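Side-chain contacts in putative 4-hydroxybenzoyl-CoA thioesterase (Geobacillus stearothermophilus, PDB 2OIW), which probably hydrolyses acyl-coenzyme A thioesters as a member of the hotdog-fold thioesterases: residues Leu41-Pro44 and Arg50-Met53; Tyr106-Phe111 and Arg115-Pro120. One frame throughout, in Å; residues are numbered along the deposited sequence.

Read from the N terminus, the chain first closes contact 1, where the end of helix 36-42 meets the run leading into strand 53-62, with five residues looping out between Leu41-Pro44 and Arg50-Met53. Contact 2 comes later and closes a tighter loop, the three-residue turn between strand 97-110 and strand 115-116. The two loops follow in series; neither nests in nor crosses the other. In space they adjoin, with centres about 10 Å apart: strands 53-62 and 97-110 pair antiparallel, and Arg52 O lies 2.6 Å from Phe109 N, a probable hydrogen bond. Contact 1 ties the helix end to strand 53-62, contact 2 strand 97-110 to the run toward helix 121-128.

Contact 1. Residues Leu41-Pro44 and Arg50-Met53; sequences LFTP and RWRM
Phe42, in the last turn of helix 36-42, lays its ring against the selenomethionine at Met53, and that selenium-bearing side chain is instructive to follow outward. From CB the Met53 chain passes to CG, which comes 4.1 Å from Phe42 CD2. The selenium follows, 3.7 Å from the same CD2 and over the ring face. Bends at chi2 (-83°) and chi3 (92°) then fold the methyl back over the ring, so that CE sits 3.6 Å from the Phe42 ring centroid and only 5° off its normal, a CH-pi contact. The two side chains cross at about a right angle. With the ring also touching Asn108, Ile119 and Ile123, an alanine in place of Phe42 would probably leave the methyl and selenium without their aromatic partner and open a gap against Asn108 and Ile119.

Beside this apolar pair lies a polar one. Thr43, the first residue to leave helical geometry, gives its OG1 proton to Arg50 O at 2.8 Å, while water 1 donates to the same OG1 and accepts from Arg52 N, at 2.9 Å. The water rests over a face of the Trp51 indole. Arg52 runs extended past the helix end, its CD 3.2 Å from Phe42 O, whereas the guanidinium of Arg50 leads away to a salt bridge with Asp45. The result combines a Met-aromatic contact with a threonine-to-carbonyl hydrogen bond and a bridging water, joining the end of a helix to the entry of a sheet strand in the hotdog fold.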
loop_
_atom_site.group_PDB
_atom_site.type_symbol
_atom_site.label_atom_id
_atom_site.label_comp_id
_atom_site.label_asym_id
_atom_site.label_seq_id
_atom_site.Cartn_x
_atom_site.Cartn_y
_atom_site.Cartn_z
ATOM N N LEU A 41 -21.756 4.760 10.252
ATOM C CA LEU A 41 -23.033 5.475 10.437
ATOM C C LEU A 41 -23.875 5.569 9.149
ATOM O O LEU A 41 -25.119 5.495 9.191
ATOM C CB LEU A 41 -22.803 6.856 11.028
ATOM C CG LEU A 41 -22.257 6.867 12.462
ATOM C CD1 LEU A 41 -21.805 8.259 12.830
ATOM C CD2 LEU A 41 -23.294 6.363 13.483
ATOM N N PHE A 42 -23.176 5.694 8.024
ATOM C CA PHE A 42 -23.757 5.735 6.675
ATOM C C PHE A 42 -24.058 4.371 6.065
ATOM O O PHE A 42 -24.996 4.247 5.282
ATOM C CB PHE A 42 -22.835 6.519 5.737
ATOM C CG PHE A 42 -22.827 7.972 6.031
ATOM C CD1 PHE A 42 -23.802 8.809 5.493
ATOM C CD2 PHE A 42 -21.902 8.510 6.922
ATOM C CE1 PHE A 42 -23.814 10.168 5.802
ATOM C CE2 PHE A 42 -21.914 9.858 7.225
ATOM C CZ PHE A 42 -22.881 10.683 6.666
ATOM N N THR A 43 -23.246 3.370 6.405
ATOM C CA THR A 43 -23.421 2.009 5.932
ATOM C C THR A 43 -23.167 1.092 7.121
ATOM O O THR A 43 -22.033 0.599 7.300
ATOM C CB THR A 43 -22.423 1.706 4.796
ATOM O OG1 THR A 43 -22.490 2.757 3.819
ATOM C CG2 THR A 43 -22.738 0.383 4.135
ATOM N N PRO A 44 -24.197 0.885 7.963
ATOM C CA PRO A 44 -24.136 0.010 9.139
ATOM C C PRO A 44 -23.510 -1.377 8.977
ATOM O O PRO A 44 -22.736 -1.767 9.828
ATOM C CB PRO A 44 -25.600 -0.094 9.550
ATOM C CG PRO A 44 -26.103 1.298 9.222
ATOM C CD PRO A 44 -25.505 1.574 7.889
ATOM N N ARG A 50 -23.880 -1.093 -0.477
ATOM C CA ARG A 50 -24.606 0.006 0.122
ATOM C C ARG A 50 -23.674 1.152 0.593
ATOM O O ARG A 50 -23.964 1.842 1.565
ATOM C CB ARG A 50 -25.433 -0.550 1.271
ATOM C CG ARG A 50 -26.639 -1.318 0.753
ATOM C CD ARG A 50 -27.362 -2.053 1.854
ATOM N NE ARG A 50 -26.711 -3.306 2.230
ATOM C CZ ARG A 50 -26.670 -4.412 1.479
ATOM N NH1 ARG A 50 -27.205 -4.448 0.264
ATOM N NH2 ARG A 50 -26.052 -5.482 1.940
ATOM N N TRP A 51 -22.563 1.328 -0.114
ATOM C CA TRP A 51 -21.571 2.354 0.198
ATOM C C TRP A 51 -22.045 3.741 -0.248
ATOM O O TRP A 51 -22.627 3.883 -1.317
ATOM C CB TRP A 51 -20.223 2.038 -0.457
ATOM C CG TRP A 51 -19.084 2.741 0.248
ATOM C CD1 TRP A 51 -18.483 3.910 -0.125
ATOM C CD2 TRP A 51 -18.462 2.336 1.466
ATOM N NE1 TRP A 51 -17.515 4.256 0.785
ATOM C CE2 TRP A 51 -17.473 3.301 1.771
ATOM C CE3 TRP A 51 -18.632 1.240 2.331
ATOM C CZ2 TRP A 51 -16.659 3.210 2.908
ATOM C CZ3 TRP A 51 -17.800 1.146 3.465
ATOM C CH2 TRP A 51 -16.843 2.127 3.738
ATOM N N ARG A 52 -21.751 4.760 0.557
ATOM C CA ARG A 52 -22.286 6.109 0.356
ATOM C C ARG A 52 -21.224 7.219 0.400
ATOM O O ARG A 52 -21.451 8.307 -0.101
ATOM C CB ARG A 52 -23.358 6.392 1.410
ATOM C CG ARG A 52 -24.545 5.510 1.236
ATOM C CD ARG A 52 -25.574 5.532 2.369
ATOM N NE ARG A 52 -26.386 4.310 2.197
ATOM C CZ ARG A 52 -27.241 4.113 1.188
ATOM N NH1 ARG A 52 -27.442 5.073 0.280
ATOM N NH2 ARG A 52 -27.896 2.956 1.086
HETATM N N MSE A 53 -20.087 6.934 1.022
HETATM C CA MSE A 53 -19.092 7.948 1.360
HETATM C C MSE A 53 -18.053 8.091 0.275
HETATM O O MSE A 53 -17.330 7.150 0.007
HETATM C CB MSE A 53 -18.407 7.555 2.659
HETATM C CG MSE A 53 -19.268 7.756 3.894
HETATM SE SE MSE A 53 -19.239 9.598 4.546
HETATM C CE MSE A 53 -20.746 10.339 3.620
HETATM O O HOH W 1 -20.418 4.278 3.131
#

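Contact 2. Residues Tyr106-Phe111 and Arg115-Pro120; sequences YVNFNF and RPEPIP
Asn108 ND2 is held twice by one residue, Glu117. It donates to the carboxylate oxygen Glu117 OE1 at 2.8 Å in a nearly straight bond (168°), lying close to the amide plane and using the anti lone pair of that oxygen. Its other bond, also 2.8 Å, goes to the backbone Glu117 O, which it meets from above the carbonyl plane. Asn108 in turn receives the Glu117 amide: Glu117 N to Asn108 O is 2.7 Å, so backbone and side chain of each residue take part.

The second carboxylate oxygen serves a different asparagine. Asn110 ND2 reaches Glu117 OE2 at 3.0 Å from well above the carboxylate plane, the amide and carboxylate standing 87° apart. With its CG anti to the backbone N (chi1 -173°) and the chain extended beyond, Glu117 spans both amides on one side of the hairpin. Asn110 OD1 turns back to Thr113 N inside the turn, and water 2 bridges Asn108 OD1 to Glu117 OE1, the latter bond weak.

Phe109 and Pro116, a non-hydrogen-bonded pair, occupy the other side. Arg115 C lies over one face of the Phe109 ring, 3.5 Å above its plane and toward the rim, and Phe109 CE1 touches Pro116 CD at 3.7 Å. Asn110 and Arg115 complete the antiparallel pairing through two backbone bonds.

Two neutral amides thus share a single carboxylate: its charge is likely to be eased by N-H donors, and the bonds probably hold both asparagine amides in place, while Glu117 sits where the chain leaves strand 115-116 on its way to helix 121-128.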
loop_
_atom_site.group_PDB
_atom_site.type_symbol
_atom_site.label_atom_id
_atom_site.label_comp_id
_atom_site.label_asym_id
_atom_site.label_seq_id
_atom_site.Cartn_x
_atom_site.Cartn_y
_atom_site.Cartn_z
ATOM N N TYR A 106 -16.018 14.811 2.691
ATOM C CA TYR A 106 -16.673 13.660 2.085
ATOM C C TYR A 106 -18.070 14.078 1.663
ATOM O O TYR A 106 -18.658 14.951 2.280
ATOM C CB TYR A 106 -16.778 12.559 3.123
ATOM C CG TYR A 106 -15.591 11.618 3.177
ATOM C CD1 TYR A 106 -14.464 11.936 3.915
ATOM C CD2 TYR A 106 -15.611 10.393 2.490
ATOM C CE1 TYR A 106 -13.358 11.063 3.947
ATOM C CE2 TYR A 106 -14.511 9.515 2.536
ATOM C CZ TYR A 106 -13.397 9.854 3.270
ATOM O OH TYR A 106 -12.304 9.000 3.272
ATOM N N VAL A 107 -18.590 13.473 0.602
ATOM C CA VAL A 107 -19.978 13.669 0.235
ATOM C C VAL A 107 -20.729 12.359 0.456
ATOM O O VAL A 107 -20.211 11.280 0.160
ATOM C CB VAL A 107 -20.146 14.222 -1.220
ATOM C CG1 VAL A 107 -19.607 13.249 -2.268
ATOM C CG2 VAL A 107 -21.605 14.568 -1.504
ATOM N N ASN A 108 -21.921 12.462 1.034
ATOM C CA ASN A 108 -22.860 11.324 1.143
ATOM C C ASN A 108 -23.508 11.138 -0.228
ATOM O O ASN A 108 -24.410 11.898 -0.607
ATOM C CB ASN A 108 -23.931 11.607 2.214
ATOM C CG ASN A 108 -25.085 10.587 2.194
ATOM O OD1 ASN A 108 -24.882 9.372 2.038
ATOM N ND2 ASN A 108 -26.294 11.085 2.370
ATOM N N PHE A 109 -23.033 10.152 -0.982
ATOM C CA PHE A 109 -23.534 9.910 -2.313
ATOM C C PHE A 109 -24.481 8.704 -2.336
ATOM O O PHE A 109 -24.106 7.584 -1.980
ATOM C CB PHE A 109 -22.399 9.763 -3.338
ATOM C CG PHE A 109 -22.864 9.926 -4.743
ATOM C CD1 PHE A 109 -22.954 11.188 -5.310
ATOM C CD2 PHE A 109 -23.265 8.819 -5.490
ATOM C CE1 PHE A 109 -23.448 11.362 -6.621
ATOM C CE2 PHE A 109 -23.749 8.964 -6.797
ATOM C CZ PHE A 109 -23.833 10.243 -7.366
ATOM N N ASN A 110 -25.715 8.956 -2.763
ATOM C CA ASN A 110 -26.700 7.898 -2.988
ATOM C C ASN A 110 -26.551 7.345 -4.401
ATOM O O ASN A 110 -26.978 7.966 -5.387
ATOM C CB ASN A 110 -28.123 8.407 -2.719
ATOM C CG ASN A 110 -29.149 7.272 -2.535
ATOM O OD1 ASN A 110 -29.198 6.306 -3.307
ATOM N ND2 ASN A 110 -29.993 7.415 -1.525
ATOM N N PHE A 111 -25.938 6.168 -4.468
ATOM C CA PHE A 111 -25.664 5.503 -5.725
ATOM C C PHE A 111 -26.975 4.984 -6.334
ATOM O O PHE A 111 -27.135 4.988 -7.560
ATOM C CB PHE A 111 -24.621 4.392 -5.533
ATOM C CG PHE A 111 -23.194 4.903 -5.309
ATOM C CD1 PHE A 111 -22.401 5.325 -6.390
ATOM C CD2 PHE A 111 -22.638 4.929 -4.034
ATOM C CE1 PHE A 111 -21.088 5.775 -6.196
ATOM C CE2 PHE A 111 -21.316 5.376 -3.822
ATOM C CZ PHE A 111 -20.543 5.798 -4.907
ATOM N N ARG A 115 -27.390 10.638 -6.927
ATOM C CA ARG A 115 -27.126 12.041 -6.552
ATOM C C ARG A 115 -26.592 12.142 -5.109
ATOM O O ARG A 115 -26.805 11.224 -4.320
ATOM C CB ARG A 115 -28.368 12.938 -6.767
ATOM C CG ARG A 115 -29.604 12.535 -5.940
ATOM C CD ARG A 115 -30.813 13.391 -6.241
ATOM N NE ARG A 115 -32.007 12.856 -5.585
ATOM C CZ ARG A 115 -32.947 12.121 -6.194
ATOM N NH1 ARG A 115 -32.846 11.853 -7.490
ATOM N NH2 ARG A 115 -33.999 11.660 -5.508
ATOM N N PRO A 116 -25.892 13.245 -4.772
ATOM C CA PRO A 116 -25.514 13.479 -3.385
ATOM C C PRO A 116 -26.772 13.635 -2.557
ATOM O O PRO A 116 -27.754 14.160 -3.043
ATOM C CB PRO A 116 -24.754 14.795 -3.451
ATOM C CG PRO A 116 -24.259 14.877 -4.859
ATOM C CD PRO A 116 -25.395 14.332 -5.647
ATOM N N GLU A 117 -26.747 13.144 -1.328
ATOM C CA GLU A 117 -27.951 12.978 -0.528
ATOM C C GLU A 117 -27.813 13.823 0.725
ATOM O O GLU A 117 -26.850 13.678 1.464
ATOM C CB GLU A 117 -28.163 11.485 -0.177
ATOM C CG GLU A 117 -29.499 11.115 0.547
ATOM C CD GLU A 117 -29.468 9.746 1.259
ATOM O OE1 GLU A 117 -28.524 9.468 2.027
ATOM O OE2 GLU A 117 -30.401 8.934 1.067
ATOM N N PRO A 118 -28.733 14.766 0.927
ATOM C CA PRO A 118 -28.812 15.354 2.255
ATOM C C PRO A 118 -28.736 14.279 3.337
ATOM O O PRO A 118 -29.566 13.345 3.375
ATOM C CB PRO A 118 -30.176 16.053 2.242
ATOM C CG PRO A 118 -30.314 16.517 0.816
ATOM C CD PRO A 118 -29.680 15.400 -0.016
ATOM N N ILE A 119 -27.711 14.403 4.175
ATOM C CA ILE A 119 -27.482 13.483 5.268
ATOM C C ILE A 119 -28.785 13.295 6.049
ATOM O O ILE A 119 -29.366 14.265 6.506
ATOM C CB ILE A 119 -26.385 14.022 6.187
ATOM C CG1 ILE A 119 -25.096 14.236 5.382
ATOM C CG2 ILE A 119 -26.203 13.113 7.392
ATOM C CD1 ILE A 119 -23.958 14.856 6.169
ATOM N N PRO A 120 -29.287 12.050 6.151
ATOM C CA PRO A 120 -30.552 11.883 6.889
ATOM C C PRO A 120 -30.435 12.358 8.346
ATOM O O PRO A 120 -29.346 12.311 8.938
ATOM C CB PRO A 120 -30.816 10.365 6.822
ATOM C CG PRO A 120 -30.034 9.881 5.641
ATOM C CD PRO A 120 -28.797 10.779 5.589
HETATM O O HOH W 2 -26.878 7.920 0.238
#